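Local coordinates for protein GCN5-related N-acetyltransferase (Streptococcus suis, PDB 3G3S) that probably transfers an acetyl group from acetyl-CoA to an amine, as members of the GCN5-related N-acetyltransferase (GNAT) family do, its own substrate being unknown, at residues A[127-132]-A[162-167]; A[112-117]-A[208-213]; A[75-80]-A[244-249]; A[42-47]-A[54-59]; A[179-184]-A[216-221]. All blocks are in the same frame, centred on the assembly; numbering follows the deposited sequence.

Interaction 1: A[127-132]-A[162-167]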
# COMPACT_ATOMS: atom_id res chain seq x y z
N LYS A 127 14.72 -18.08 -20.06
CA LYS A 127 15.37 -17.83 -18.80
C LYS A 127 14.74 -16.68 -18.06
O LYS A 127 14.30 -15.73 -18.70
CB LYS A 127 16.82 -17.40 -19.09
CG LYS A 127 17.76 -18.48 -19.59
CD LYS A 127 19.19 -17.93 -19.72
CE LYS A 127 20.21 -19.00 -19.38
NZ LYS A 127 21.62 -18.57 -19.59
N LEU A 128 14.73 -16.73 -16.73
CA LEU A 128 14.28 -15.58 -15.95
C LEU A 128 15.35 -14.53 -16.06
O LEU A 128 16.53 -14.87 -16.16
CB LEU A 128 14.11 -15.91 -14.47
CG LEU A 128 12.88 -16.73 -14.13
CD1 LEU A 128 13.05 -17.17 -12.70
CD2 LEU A 128 11.58 -15.91 -14.37
N ILE A 129 14.93 -13.26 -16.04
CA ILE A 129 15.85 -12.14 -16.12
C ILE A 129 16.58 -12.04 -14.80
O ILE A 129 15.94 -11.98 -13.76
CB ILE A 129 15.12 -10.81 -16.41
CG1 ILE A 129 14.50 -10.82 -17.81
CG2 ILE A 129 16.09 -9.63 -16.28
CD1 ILE A 129 13.46 -9.69 -18.05
N ASP A 130 17.91 -12.08 -14.87
CA ASP A 130 18.79 -11.96 -13.70
C ASP A 130 19.62 -10.69 -13.89
O ASP A 130 19.36 -9.92 -14.79
CB ASP A 130 19.66 -13.23 -13.53
CG ASP A 130 20.52 -13.53 -14.77
OD1 ASP A 130 20.55 -12.68 -15.69
OD2 ASP A 130 21.14 -14.61 -14.83
N ARG A 131 20.62 -10.49 -13.06
CA ARG A 131 21.44 -9.29 -13.08
C ARG A 131 22.11 -9.05 -14.44
O ARG A 131 22.14 -7.91 -14.92
CB ARG A 131 22.47 -9.43 -11.95
CG ARG A 131 23.44 -8.28 -11.75
CD ARG A 131 24.28 -8.51 -10.48
NE ARG A 131 23.44 -8.61 -9.28
CZ ARG A 131 23.05 -7.57 -8.52
NH1 ARG A 131 23.45 -6.33 -8.80
NH2 ARG A 131 22.26 -7.79 -7.47
N ASN A 132 22.62 -10.10 -15.07
CA ASN A 132 23.29 -9.95 -16.37
C ASN A 132 22.33 -9.71 -17.53
O ASN A 132 22.61 -8.90 -18.41
CB ASN A 132 24.22 -11.14 -16.65
CG ASN A 132 25.50 -11.09 -15.83
OD1 ASN A 132 25.66 -10.25 -14.94
ND2 ASN A 132 26.43 -12.00 -16.13
N GLY A 162 10.63 -10.94 -14.69
CA GLY A 162 10.59 -11.12 -16.12
C GLY A 162 11.38 -12.29 -16.63
O GLY A 162 12.18 -12.89 -15.91
N CYS A 163 11.11 -12.64 -17.88
CA CYS A 163 11.86 -13.69 -18.53
C CYS A 163 12.06 -13.39 -20.03
O CYS A 163 11.29 -12.65 -20.66
CB CYS A 163 11.19 -15.04 -18.31
SG CYS A 163 9.73 -15.23 -19.13
N VAL A 164 13.12 -13.98 -20.57
CA VAL A 164 13.56 -13.78 -21.92
C VAL A 164 13.84 -15.08 -22.64
O VAL A 164 14.07 -16.10 -22.01
CB VAL A 164 14.86 -12.93 -21.94
CG1 VAL A 164 14.56 -11.57 -21.45
CG2 VAL A 164 15.94 -13.57 -21.09
N ILE A 165 13.78 -15.01 -23.96
CA ILE A 165 14.07 -16.14 -24.83
C ILE A 165 15.38 -15.79 -25.55
O ILE A 165 15.56 -14.67 -26.05
CB ILE A 165 12.92 -16.43 -25.80
CG1 ILE A 165 11.80 -17.19 -25.07
CG2 ILE A 165 13.41 -17.28 -26.98
CD1 ILE A 165 10.49 -17.23 -25.84
N LEU A 166 16.32 -16.72 -25.55
CA LEU A 166 17.59 -16.53 -26.21
C LEU A 166 17.71 -17.44 -27.43
O LEU A 166 17.17 -18.54 -27.45
CB LEU A 166 18.75 -16.83 -25.26
CG LEU A 166 19.24 -15.86 -24.19
CD1 LEU A 166 18.11 -15.33 -23.37
CD2 LEU A 166 20.23 -16.60 -23.33
N HIS A 167 18.43 -16.99 -28.44
CA HIS A 167 18.69 -17.83 -29.60
C HIS A 167 20.05 -17.46 -30.12
O HIS A 167 20.33 -16.29 -30.29
CB HIS A 167 17.65 -17.59 -30.65
CG HIS A 167 17.74 -18.52 -31.81
ND1 HIS A 167 18.09 -18.10 -33.07
CD2 HIS A 167 17.52 -19.85 -31.90
CE1 HIS A 167 18.07 -19.14 -33.89
NE2 HIS A 167 17.73 -20.21 -33.21
O HOH W 1 13.28 -11.61 -13.11
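Lys127 and Val164 form an antiparallel hydrogen-bonded pair: Lys127 N gives its proton to Val164 O at 2.9 Å, and Val164 N returns one to Lys127 O at 2.8 Å. Ile129 N donates to Gly162 O at 2.8 Å as the chain leaves the strand. Ile129 CD1 then lies against the backbone of Gly162, 3.7 Å from its CA, over a residue that carries no side chain, while Ile129 CG1 meets Val164 CG1 at 3.7 Å. Farther along, the Lys127 and Leu166 side chains cross at about a right angle, CD to CD2 4.0 Å. A water accepts from Gly162 N and donates to Ile129 O, bridging the two segments just past the last strand pair. Beyond it Asp130 caps the helix 131-139 through OD1 to Leu133 N. Strand 125-128 is one of the two outermost strands of the sheet within this chain; Cys163 and Ile165 rest on helix 200-214, and Val164 and Leu166 reach strand 170-181, next to strand 162-167.

Interaction 2: A[112-117]-A[208-213]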
# COMPACT_ATOMS: atom_id res chain seq x y z
N HIS A 112 -2.99 -25.11 -20.19
CA HIS A 112 -2.83 -24.43 -21.46
C HIS A 112 -1.57 -23.58 -21.48
O HIS A 112 -0.80 -23.62 -22.44
CB HIS A 112 -4.09 -23.60 -21.69
CG HIS A 112 -3.98 -22.53 -22.72
ND1 HIS A 112 -3.67 -22.78 -24.04
CD2 HIS A 112 -4.23 -21.20 -22.64
CE1 HIS A 112 -3.69 -21.65 -24.72
NE2 HIS A 112 -4.03 -20.67 -23.89
N LEU A 113 -1.34 -22.83 -20.41
CA LEU A 113 -0.18 -21.95 -20.36
C LEU A 113 1.09 -22.75 -20.37
O LEU A 113 2.06 -22.40 -21.04
CB LEU A 113 -0.22 -21.05 -19.12
CG LEU A 113 -1.35 -20.02 -19.10
CD1 LEU A 113 -1.39 -19.38 -17.75
CD2 LEU A 113 -1.19 -18.96 -20.23
N GLN A 114 1.11 -23.83 -19.58
CA GLN A 114 2.30 -24.66 -19.52
C GLN A 114 2.57 -25.28 -20.89
O GLN A 114 3.71 -25.39 -21.26
CB GLN A 114 2.17 -25.75 -18.46
CG GLN A 114 3.48 -26.50 -18.21
CD GLN A 114 4.60 -25.61 -17.66
OE1 GLN A 114 4.44 -24.95 -16.63
NE2 GLN A 114 5.74 -25.61 -18.33
N LYS A 115 1.53 -25.69 -21.62
CA LYS A 115 1.75 -26.24 -22.97
C LYS A 115 2.45 -25.24 -23.89
O LYS A 115 3.34 -25.62 -24.64
CB LYS A 115 0.45 -26.69 -23.63
CG LYS A 115 0.67 -27.33 -25.01
N LEU A 116 2.05 -23.98 -23.83
CA LEU A 116 2.67 -22.93 -24.63
C LEU A 116 4.14 -22.81 -24.27
O LEU A 116 5.00 -22.63 -25.14
CB LEU A 116 1.96 -21.59 -24.42
CG LEU A 116 0.50 -21.48 -24.85
CD1 LEU A 116 -0.11 -20.13 -24.49
CD2 LEU A 116 0.32 -21.76 -26.36
N VAL A 117 4.45 -22.88 -22.97
CA VAL A 117 5.84 -22.82 -22.52
C VAL A 117 6.60 -24.03 -23.07
O VAL A 117 7.67 -23.89 -23.66
CB VAL A 117 5.94 -22.74 -20.98
CG1 VAL A 117 7.36 -22.96 -20.50
CG2 VAL A 117 5.38 -21.38 -20.49
N LEU A 208 5.80 -16.10 -17.84
CA LEU A 208 5.71 -15.00 -16.88
C LEU A 208 4.42 -15.09 -16.05
O LEU A 208 4.47 -14.95 -14.83
CB LEU A 208 5.78 -13.65 -17.61
CG LEU A 208 5.68 -12.40 -16.72
CD1 LEU A 208 6.73 -12.43 -15.63
CD2 LEU A 208 5.78 -11.13 -17.56
N ILE A 209 3.29 -15.31 -16.73
CA ILE A 209 1.97 -15.44 -16.08
C ILE A 209 2.09 -16.54 -15.03
O ILE A 209 1.78 -16.34 -13.88
CB ILE A 209 0.85 -15.74 -17.10
CG1 ILE A 209 0.60 -14.50 -17.97
CG2 ILE A 209 -0.47 -16.21 -16.38
CD1 ILE A 209 -0.28 -14.71 -19.21
N LEU A 210 2.58 -17.71 -15.45
CA LEU A 210 2.77 -18.84 -14.53
C LEU A 210 3.67 -18.50 -13.34
O LEU A 210 3.38 -18.88 -12.20
CB LEU A 210 3.32 -20.06 -15.28
CG LEU A 210 2.34 -20.80 -16.17
CD1 LEU A 210 3.09 -21.79 -17.06
CD2 LEU A 210 1.27 -21.52 -15.34
N ALA A 211 4.74 -17.76 -13.60
CA ALA A 211 5.64 -17.29 -12.55
C ALA A 211 4.90 -16.38 -11.56
O ALA A 211 5.12 -16.44 -10.34
CB ALA A 211 6.83 -16.56 -13.16
N CYS A 212 4.06 -15.50 -12.11
CA CYS A 212 3.26 -14.59 -11.30
C CYS A 212 2.28 -15.32 -10.42
O CYS A 212 2.27 -15.13 -9.21
CB CYS A 212 2.49 -13.63 -12.19
SG CYS A 212 3.58 -12.30 -12.78
N LEU A 213 1.48 -16.16 -11.04
CA LEU A 213 0.49 -16.94 -10.32
C LEU A 213 1.15 -17.75 -9.20
O LEU A 213 0.66 -17.80 -8.08
CB LEU A 213 -0.28 -17.84 -11.28
CG LEU A 213 -1.15 -17.18 -12.37
CD1 LEU A 213 -1.85 -18.26 -13.12
CD2 LEU A 213 -2.18 -16.17 -11.84
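Helix 200-214, which lies on the GNAT sheet, is met here by helix 110-118 through leucine packing, with Leu210 reaching across to Leu113, Gln114 and Val117. The short axes stay 10.1 Å apart at closest approach and cross at -133°; side chains alone meet, without a hydrogen bond. Leu113 and Leu210 run alongside one another, pointing opposite ways, with Leu113 CB 3.9 Å from Leu210 CG. The CD1 branch of Leu113 goes further and touches Ile209 CG2 at 3.6 Å, crossing that side chain at about a right angle. In the fold, helix 200-214 lies against strand 184-191, where Leu208 and Ile209 touch Ile187; helix 110-118 packs on helix 200-214, Leu116 and Val117 touching Ala206, and Leu235 of helix 226-235 touches both Leu113 and Ile209. Leu210 CD1 is the methyl that meets the rest of helix 110-118: Val117 CG2 lies 4.1 Å from it, and Gln114 OE1 3.5 Å. Gln114 comes that near because its chain, with CG anti to the backbone N (chi1 -171°), bends at chi2 (63°). Its NE2 is hydrogen-bonded to Asp118 OD1, which ties the amide to its own helix while the carbonyl oxygen lies beside the leucine methyl.

Interaction 3: A[75-80]-A[244-249]. With EDO (1,2-ethanediol), chain H; EDO (1,2-ethanediol), chain G.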
# COMPACT_ATOMS: atom_id res chain seq x y z
N LEU A 75 -0.18 9.27 -23.39
CA LEU A 75 -1.14 10.06 -22.63
C LEU A 75 -2.47 9.32 -22.61
O LEU A 75 -2.99 8.97 -23.69
CB LEU A 75 -1.39 11.41 -23.27
CG LEU A 75 -0.19 12.30 -23.49
CD1 LEU A 75 -0.65 13.63 -24.07
CD2 LEU A 75 0.50 12.51 -22.18
N VAL A 76 -3.02 9.11 -21.43
CA VAL A 76 -4.29 8.41 -21.32
C VAL A 76 -5.32 9.31 -20.61
O VAL A 76 -5.29 9.45 -19.41
CB VAL A 76 -4.17 7.07 -20.58
CG1 VAL A 76 -5.57 6.37 -20.61
CG2 VAL A 76 -3.05 6.17 -21.19
N PRO A 77 -6.25 9.90 -21.38
CA PRO A 77 -7.28 10.75 -20.80
C PRO A 77 -8.37 9.96 -20.07
O PRO A 77 -8.90 8.99 -20.61
CB PRO A 77 -7.92 11.40 -22.01
CG PRO A 77 -7.68 10.51 -23.13
CD PRO A 77 -6.39 9.80 -22.85
N GLN A 78 -8.73 10.42 -18.88
CA GLN A 78 -9.78 9.78 -18.12
C GLN A 78 -11.09 9.93 -18.84
O GLN A 78 -11.96 9.05 -18.79
CB GLN A 78 -9.93 10.45 -16.78
CG GLN A 78 -11.05 9.89 -15.90
CD GLN A 78 -11.13 10.56 -14.55
OE1 GLN A 78 -11.08 11.82 -14.43
NE2 GLN A 78 -11.28 9.75 -13.51
N ASN A 79 -11.25 11.07 -19.50
CA ASN A 79 -12.52 11.41 -20.14
C ASN A 79 -12.35 12.24 -21.42
O ASN A 79 -11.26 12.67 -21.77
CB ASN A 79 -13.42 12.12 -19.12
CG ASN A 79 -12.76 13.35 -18.52
OD1 ASN A 79 -12.41 14.23 -19.25
ND2 ASN A 79 -12.56 13.38 -17.21
N GLN A 80 -13.45 12.44 -22.11
CA GLN A 80 -13.45 13.11 -23.39
C GLN A 80 -13.07 14.59 -23.26
O GLN A 80 -12.59 15.17 -24.23
CB GLN A 80 -14.81 12.96 -24.06
CG GLN A 80 -14.87 13.56 -25.44
CD GLN A 80 -13.92 12.92 -26.40
OE1 GLN A 80 -13.94 11.71 -26.58
NE2 GLN A 80 -13.10 13.73 -27.08
N GLN A 244 -9.22 5.48 -25.48
CA GLN A 244 -8.42 6.49 -26.16
C GLN A 244 -7.04 6.73 -25.56
O GLN A 244 -6.88 6.84 -24.35
CB GLN A 244 -9.15 7.86 -26.16
CG GLN A 244 -10.52 7.87 -26.88
CD GLN A 244 -11.10 9.27 -27.05
OE1 GLN A 244 -10.43 10.29 -26.79
NE2 GLN A 244 -12.37 9.34 -27.48
N ALA A 245 -6.05 6.87 -26.43
CA ALA A 245 -4.67 7.17 -26.03
C ALA A 245 -4.06 8.10 -27.07
O ALA A 245 -4.55 8.17 -28.22
CB ALA A 245 -3.82 5.87 -25.87
N TYR A 246 -3.02 8.82 -26.63
CA TYR A 246 -2.27 9.75 -27.46
C TYR A 246 -0.77 9.62 -27.22
O TYR A 246 -0.33 9.30 -26.13
CB TYR A 246 -2.66 11.21 -27.16
CG TYR A 246 -4.09 11.58 -27.47
CD1 TYR A 246 -5.11 11.39 -26.53
CD2 TYR A 246 -4.43 12.14 -28.69
CE1 TYR A 246 -6.40 11.76 -26.80
CE2 TYR A 246 -5.73 12.49 -28.97
CZ TYR A 246 -6.72 12.28 -28.03
OH TYR A 246 -8.00 12.63 -28.35
N GLU A 247 0.01 9.90 -28.27
CA GLU A 247 1.46 10.03 -28.23
C GLU A 247 1.82 11.30 -28.95
O GLU A 247 1.05 11.76 -29.80
CB GLU A 247 2.11 8.97 -29.06
CG GLU A 247 2.25 7.65 -28.40
CD GLU A 247 2.58 6.58 -29.41
OE1 GLU A 247 2.70 6.92 -30.62
OE2 GLU A 247 2.69 5.40 -29.00
N TRP A 248 3.01 11.80 -28.69
CA TRP A 248 3.49 12.97 -29.42
C TRP A 248 3.88 12.48 -30.82
O TRP A 248 4.30 11.33 -30.98
CB TRP A 248 4.68 13.61 -28.75
CG TRP A 248 4.50 14.05 -27.32
CD1 TRP A 248 5.29 13.72 -26.29
CD2 TRP A 248 3.45 14.86 -26.78
NE1 TRP A 248 4.84 14.29 -25.14
CE2 TRP A 248 3.69 14.99 -25.41
CE3 TRP A 248 2.33 15.51 -27.34
CZ2 TRP A 248 2.89 15.74 -24.58
CZ3 TRP A 248 1.52 16.26 -26.51
CH2 TRP A 248 1.81 16.37 -25.15
N ARG A 249 3.61 13.32 -31.82
CA ARG A 249 3.99 13.11 -33.22
C ARG A 249 5.05 14.13 -33.48
O ARG A 249 4.87 15.30 -33.10
CB ARG A 249 2.86 13.38 -34.24
CG ARG A 249 2.06 12.20 -34.72
OXT ARG A 249 6.05 13.80 -34.11
C1 EDO H . -11.31 9.21 -23.00
O1 EDO H . -11.82 8.42 -21.94
C2 EDO H . -12.47 9.58 -23.90
O2 EDO H . -12.93 8.37 -24.51
C1 EDO G . -12.68 5.69 -16.80
O1 EDO G . -12.52 6.03 -15.41
C2 EDO G . -11.34 5.69 -17.51
O2 EDO G . -11.54 5.89 -18.89
O HOH W 2 -8.76 6.89 -22.32
O HOH W 3 -11.17 12.22 -29.11
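Leu75 packs against Tyr246 and Trp248 where strands 73-77 and 239-248 run antiparallel in the sheet of the GNAT fold. In the conformer described, one of two modelled, its CD1 sits over one face of the Trp248 six-membered ring in a CH-pi contact, 4.3 Å from the centroid and 27° off the normal, while its CB comes to 4.1 Å from Tyr246 CB. Trp248 is held by NE1 to Cys68 O and by an edge-to-face contact with Tyr90. Pro77 CG meets the edge of the Tyr246 ring, 4.1 Å from CE1, and Tyr246 OH is hydrogen-bonded to Glu87 OE2. Leu75 and Tyr246 exchange a pair of backbone bonds, Leu75 N to Tyr246 O being 2.7 Å and Tyr246 N to Leu75 O 2.9 Å. At the polar edge a water donates to Pro77 O and to Gln244 O, bridging the strands as they separate. A 1,2-ethanediol, probably from the crystallisation liquor, lies between Gln80 and Gln244. Gln80 NE2 is held by Asp84 and Gln244 OE1 by Ser83, and a second water links these two amide ends. Gln244 NE2 donates to Gln80 OE1 at 3.0 Å, bent to 142° at the hydrogen, the two amide planes standing 62° apart.

Interaction 4: A[42-47]-A[54-59]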
# COMPACT_ATOMS: atom_id res chain seq x y z
N SER A 42 -7.58 18.38 -10.68
CA SER A 42 -6.97 17.78 -11.84
C SER A 42 -5.72 17.06 -11.37
O SER A 42 -5.01 17.55 -10.53
CB SER A 42 -6.64 18.87 -12.88
OG SER A 42 -7.81 19.61 -13.24
N ALA A 43 -5.46 15.87 -11.90
CA ALA A 43 -4.29 15.12 -11.51
C ALA A 43 -3.68 14.31 -12.67
O ALA A 43 -4.32 14.00 -13.68
CB ALA A 43 -4.62 14.19 -10.31
N LEU A 44 -2.41 13.98 -12.48
CA LEU A 44 -1.58 13.25 -13.41
C LEU A 44 -0.82 12.17 -12.67
O LEU A 44 -0.13 12.44 -11.69
CB LEU A 44 -0.55 14.19 -14.07
CG LEU A 44 0.57 13.56 -14.90
CD1 LEU A 44 0.05 12.90 -16.20
CD2 LEU A 44 1.62 14.63 -15.24
N ALA A 45 -1.03 10.93 -13.08
CA ALA A 45 -0.23 9.84 -12.60
C ALA A 45 0.83 9.64 -13.70
O ALA A 45 0.52 9.24 -14.84
CB ALA A 45 -1.10 8.57 -12.37
N LEU A 46 2.08 9.91 -13.36
CA LEU A 46 3.18 9.85 -14.32
C LEU A 46 4.15 8.77 -13.92
O LEU A 46 4.69 8.78 -12.81
CB LEU A 46 3.88 11.21 -14.37
CG LEU A 46 5.06 11.38 -15.31
CD1 LEU A 46 4.65 11.24 -16.74
CD2 LEU A 46 5.76 12.75 -15.03
N TYR A 47 4.36 7.83 -14.82
CA TYR A 47 5.21 6.69 -14.56
C TYR A 47 6.12 6.46 -15.71
O TYR A 47 5.69 6.58 -16.85
CB TYR A 47 4.36 5.45 -14.38
CG TYR A 47 5.20 4.20 -14.18
CD1 TYR A 47 5.58 3.80 -12.91
CD2 TYR A 47 5.59 3.40 -15.26
CE1 TYR A 47 6.34 2.65 -12.72
CE2 TYR A 47 6.39 2.26 -15.07
CZ TYR A 47 6.74 1.88 -13.79
OH TYR A 47 7.47 0.73 -13.56
N GLY A 54 1.21 8.69 -18.89
CA GLY A 54 0.65 9.85 -18.22
C GLY A 54 -0.85 9.63 -18.17
O GLY A 54 -1.51 9.72 -19.20
N PHE A 55 -1.38 9.23 -17.02
CA PHE A 55 -2.82 9.06 -16.86
C PHE A 55 -3.38 10.32 -16.29
O PHE A 55 -3.01 10.73 -15.19
CB PHE A 55 -3.15 7.91 -15.94
CG PHE A 55 -2.80 6.57 -16.51
CD1 PHE A 55 -1.53 6.03 -16.33
CD2 PHE A 55 -3.74 5.86 -17.25
CE1 PHE A 55 -1.23 4.78 -16.84
CE2 PHE A 55 -3.43 4.60 -17.78
CZ PHE A 55 -2.19 4.07 -17.58
N LEU A 56 -4.34 10.90 -17.01
CA LEU A 56 -4.87 12.23 -16.67
C LEU A 56 -6.29 12.21 -16.13
O LEU A 56 -7.20 11.89 -16.85
CB LEU A 56 -4.83 13.05 -17.95
CG LEU A 56 -3.40 13.23 -18.49
CD1 LEU A 56 -3.45 13.34 -20.05
CD2 LEU A 56 -2.74 14.40 -17.76
N ALA A 57 -6.48 12.62 -14.87
CA ALA A 57 -7.80 12.56 -14.23
C ALA A 57 -8.35 13.94 -13.75
O ALA A 57 -7.61 14.94 -13.59
CB ALA A 57 -7.75 11.57 -13.08
N GLY A 58 -9.67 13.98 -13.59
CA GLY A 58 -10.33 15.19 -13.11
C GLY A 58 -10.62 16.19 -14.23
O GLY A 58 -10.84 15.82 -15.36
N GLN A 59 -10.70 17.47 -13.88
CA GLN A 59 -10.93 18.49 -14.86
C GLN A 59 -9.68 18.60 -15.72
O GLN A 59 -8.56 18.45 -15.21
CB GLN A 59 -11.23 19.84 -14.19
CG GLN A 59 -12.54 19.84 -13.40
CD GLN A 59 -13.78 19.59 -14.28
OE1 GLN A 59 -13.88 20.07 -15.41
NE2 GLN A 59 -14.75 18.84 -13.74
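Leu44 and Leu56, a non-hydrogen-bonded pair, run alongside each other in the same direction from one face of the sheet. From Leu44 CB the chain runs to CG, set anti to the backbone N (chi1 170°), and this together with chi2 of 68° brings CD1 toward the partner strand: the methyl meets Leu56 CD2 at 3.5 Å and Gly54 CA at 3.7 Å. Gly54, without a side chain, lets the methyl lie close to its backbone. On the opposite face Ala45 CB comes to 4.2 Å from Phe55 CB, and Ala43 pairs with Ala57; these short side chains lie under helices 2-13 and 19-26, with Ala43 on Phe13 and Ala45 on Cys24. Backbone bonds join Ala43 with Ala57 and Ala45 with Phe55 in both directions, the span from Ala57 N to Ala43 O being 2.8 Å. At the far end Ser42 OG lies implausibly close to Gln59 O, and the detail of that hydrogen bond is doubtful. With only a few residues between them, strands 42-48 and 52-58 form an antiparallel beta hairpin toward one end of the mixed sheet, next to edge strand 31-34.

Interaction 5: A[179-184]-A[216-221]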
# COMPACT_ATOMS: atom_id res chain seq x y z
N ALA A 179 5.86 -2.45 -14.89
CA ALA A 179 5.61 -1.90 -13.58
C ALA A 179 5.11 -3.02 -12.66
O ALA A 179 4.71 -4.13 -13.10
CB ALA A 179 4.57 -0.77 -13.67
N SER A 180 5.13 -2.68 -11.38
CA SER A 180 4.73 -3.52 -10.26
C SER A 180 3.85 -2.72 -9.32
O SER A 180 4.07 -1.51 -9.12
CB SER A 180 5.96 -3.91 -9.43
OG SER A 180 6.94 -4.50 -10.21
N TYR A 181 2.87 -3.39 -8.73
CA TYR A 181 2.06 -2.78 -7.67
C TYR A 181 1.99 -3.82 -6.55
O TYR A 181 2.54 -4.90 -6.68
CB TYR A 181 0.70 -2.31 -8.17
CG TYR A 181 -0.22 -3.40 -8.64
CD1 TYR A 181 -0.05 -3.98 -9.89
CD2 TYR A 181 -1.28 -3.84 -7.85
CE1 TYR A 181 -0.89 -5.00 -10.33
CE2 TYR A 181 -2.12 -4.86 -8.29
CZ TYR A 181 -1.93 -5.42 -9.53
OH TYR A 181 -2.77 -6.43 -9.99
N SER A 182 1.34 -3.47 -5.46
CA SER A 182 1.28 -4.30 -4.25
C SER A 182 0.93 -5.75 -4.49
O SER A 182 1.50 -6.63 -3.87
CB SER A 182 0.26 -3.68 -3.28
OG SER A 182 -1.00 -3.46 -3.91
N ALA A 183 0.03 -6.00 -5.43
CA ALA A 183 -0.46 -7.34 -5.68
C ALA A 183 -0.16 -7.89 -7.09
O ALA A 183 -0.71 -8.92 -7.49
CB ALA A 183 -1.96 -7.35 -5.42
N GLY A 184 0.70 -7.23 -7.86
CA GLY A 184 0.92 -7.74 -9.19
C GLY A 184 1.87 -6.92 -10.01
O GLY A 184 2.60 -6.12 -9.45
N GLY A 216 1.64 -15.62 -6.28
CA GLY A 216 0.45 -14.90 -5.83
C GLY A 216 0.28 -13.49 -6.40
O GLY A 216 -0.50 -12.71 -5.87
N LEU A 217 0.97 -13.18 -7.49
CA LEU A 217 0.89 -11.88 -8.13
C LEU A 217 -0.10 -11.93 -9.28
O LEU A 217 -0.22 -12.96 -9.94
CB LEU A 217 2.26 -11.50 -8.68
CG LEU A 217 3.38 -11.45 -7.65
CD1 LEU A 217 4.71 -11.24 -8.32
CD2 LEU A 217 3.10 -10.36 -6.63
N TYR A 218 -0.87 -10.87 -9.48
CA TYR A 218 -1.76 -10.80 -10.64
C TYR A 218 -0.97 -10.26 -11.82
O TYR A 218 -0.35 -9.18 -11.70
CB TYR A 218 -2.98 -9.92 -10.41
CG TYR A 218 -3.80 -9.80 -11.66
CD1 TYR A 218 -4.53 -10.88 -12.12
CD2 TYR A 218 -3.82 -8.62 -12.42
CE1 TYR A 218 -5.26 -10.81 -13.29
CE2 TYR A 218 -4.58 -8.55 -13.60
CZ TYR A 218 -5.30 -9.67 -14.02
OH TYR A 218 -6.05 -9.63 -15.17
N PRO A 219 -0.90 -11.01 -12.94
CA PRO A 219 -0.24 -10.55 -14.15
C PRO A 219 -1.21 -9.76 -15.02
O PRO A 219 -2.06 -10.32 -15.70
CB PRO A 219 0.20 -11.85 -14.82
CG PRO A 219 -0.82 -12.85 -14.38
CD PRO A 219 -1.40 -12.40 -13.09
N SER A 220 -1.09 -8.44 -14.99
CA SER A 220 -1.99 -7.59 -15.79
C SER A 220 -1.58 -7.41 -17.23
O SER A 220 -0.37 -7.32 -17.53
CB SER A 220 -2.05 -6.18 -15.18
OG SER A 220 -2.80 -5.31 -15.99
N TRP A 221 -2.57 -7.29 -18.11
CA TRP A 221 -2.33 -7.01 -19.53
C TRP A 221 -3.15 -5.79 -19.97
O TRP A 221 -4.36 -5.72 -19.74
CB TRP A 221 -2.71 -8.19 -20.40
CG TRP A 221 -2.17 -8.18 -21.79
CD1 TRP A 221 -2.58 -7.41 -22.84
CD2 TRP A 221 -1.16 -9.04 -22.30
NE1 TRP A 221 -1.88 -7.72 -23.97
CE2 TRP A 221 -1.00 -8.72 -23.68
CE3 TRP A 221 -0.36 -10.05 -21.74
CZ2 TRP A 221 -0.06 -9.35 -24.49
CZ3 TRP A 221 0.58 -10.68 -22.56
CH2 TRP A 221 0.71 -10.33 -23.92
O HOH W 4 -2.65 -10.44 -6.52
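Tyr181 and Tyr218 approach through a single oxygen: Tyr181 OH reaches the edge of the Tyr218 ring near its plane, 3.4 Å from CD2, and lies 3.5 Å from Tyr218 CB. Tyr181 CG stands between its backbone N and carbonyl carbon (chi1 65°), which folds the ring back over its own turn, with Gly184 N 3.5 Å above the ring plane and over its centre. Tyr218 has the extended choice, CG opposite the backbone N (chi1 175°), and its ring leads away toward Thr106, to which its OH is hydrogen-bonded. Leu217 offers CB to Gly184 CA at 4.0 Å and brings CD2 near the peptide between Ala183 and Gly184. One backbone bond joins the segments: Tyr218 N donates to Ala183 O at 2.8 Å. The same oxygen accepts from a water that also donates to Gly216 O. Gly184 CA comes to 3.2 Å from Tyr218 O, a closeness suited to a residue without a side chain. Trp22 of helix 19-26 meets the Tyr181 ring edge-to-face. Tyr181 to Gly184 is a type I turn joining strands 170-181 and 184-191 as a tight hairpin, while Gly216 closes helix 200-214 in a Schellman motif. Strand 184-191, helix 200-214 and strand 218-223 form a beta-alpha-beta crossover; in GNAT enzymes the corresponding parallel strands splay apart around the acetyl-CoA site, and the same probably holds here.

Interactions 3 and 4 are buried contacts, 1 and 2 are partly buried, and 5 lies at the surface. Interactions 1, 3 and 4 are antiparallel strand pairs carried by backbone bonds; interaction 5 has a single bond at the start of a parallel pair, and interaction 2 is helix packing without any hydrogen bond across. Interactions 3 and 4 adjoin in the sheet, Val76 N lying 2.8 Å from Gly54 O and Gln78 OE1 2.7 Å from Gly58 N. Segment 216-221 of interaction 5 begins just after helix 200-214 of interaction 2 ends, and Ile209 and Leu213 touch Pro219. Interaction 1, about 32 Å from interaction 3 between centres, holds the other end of the same sheet.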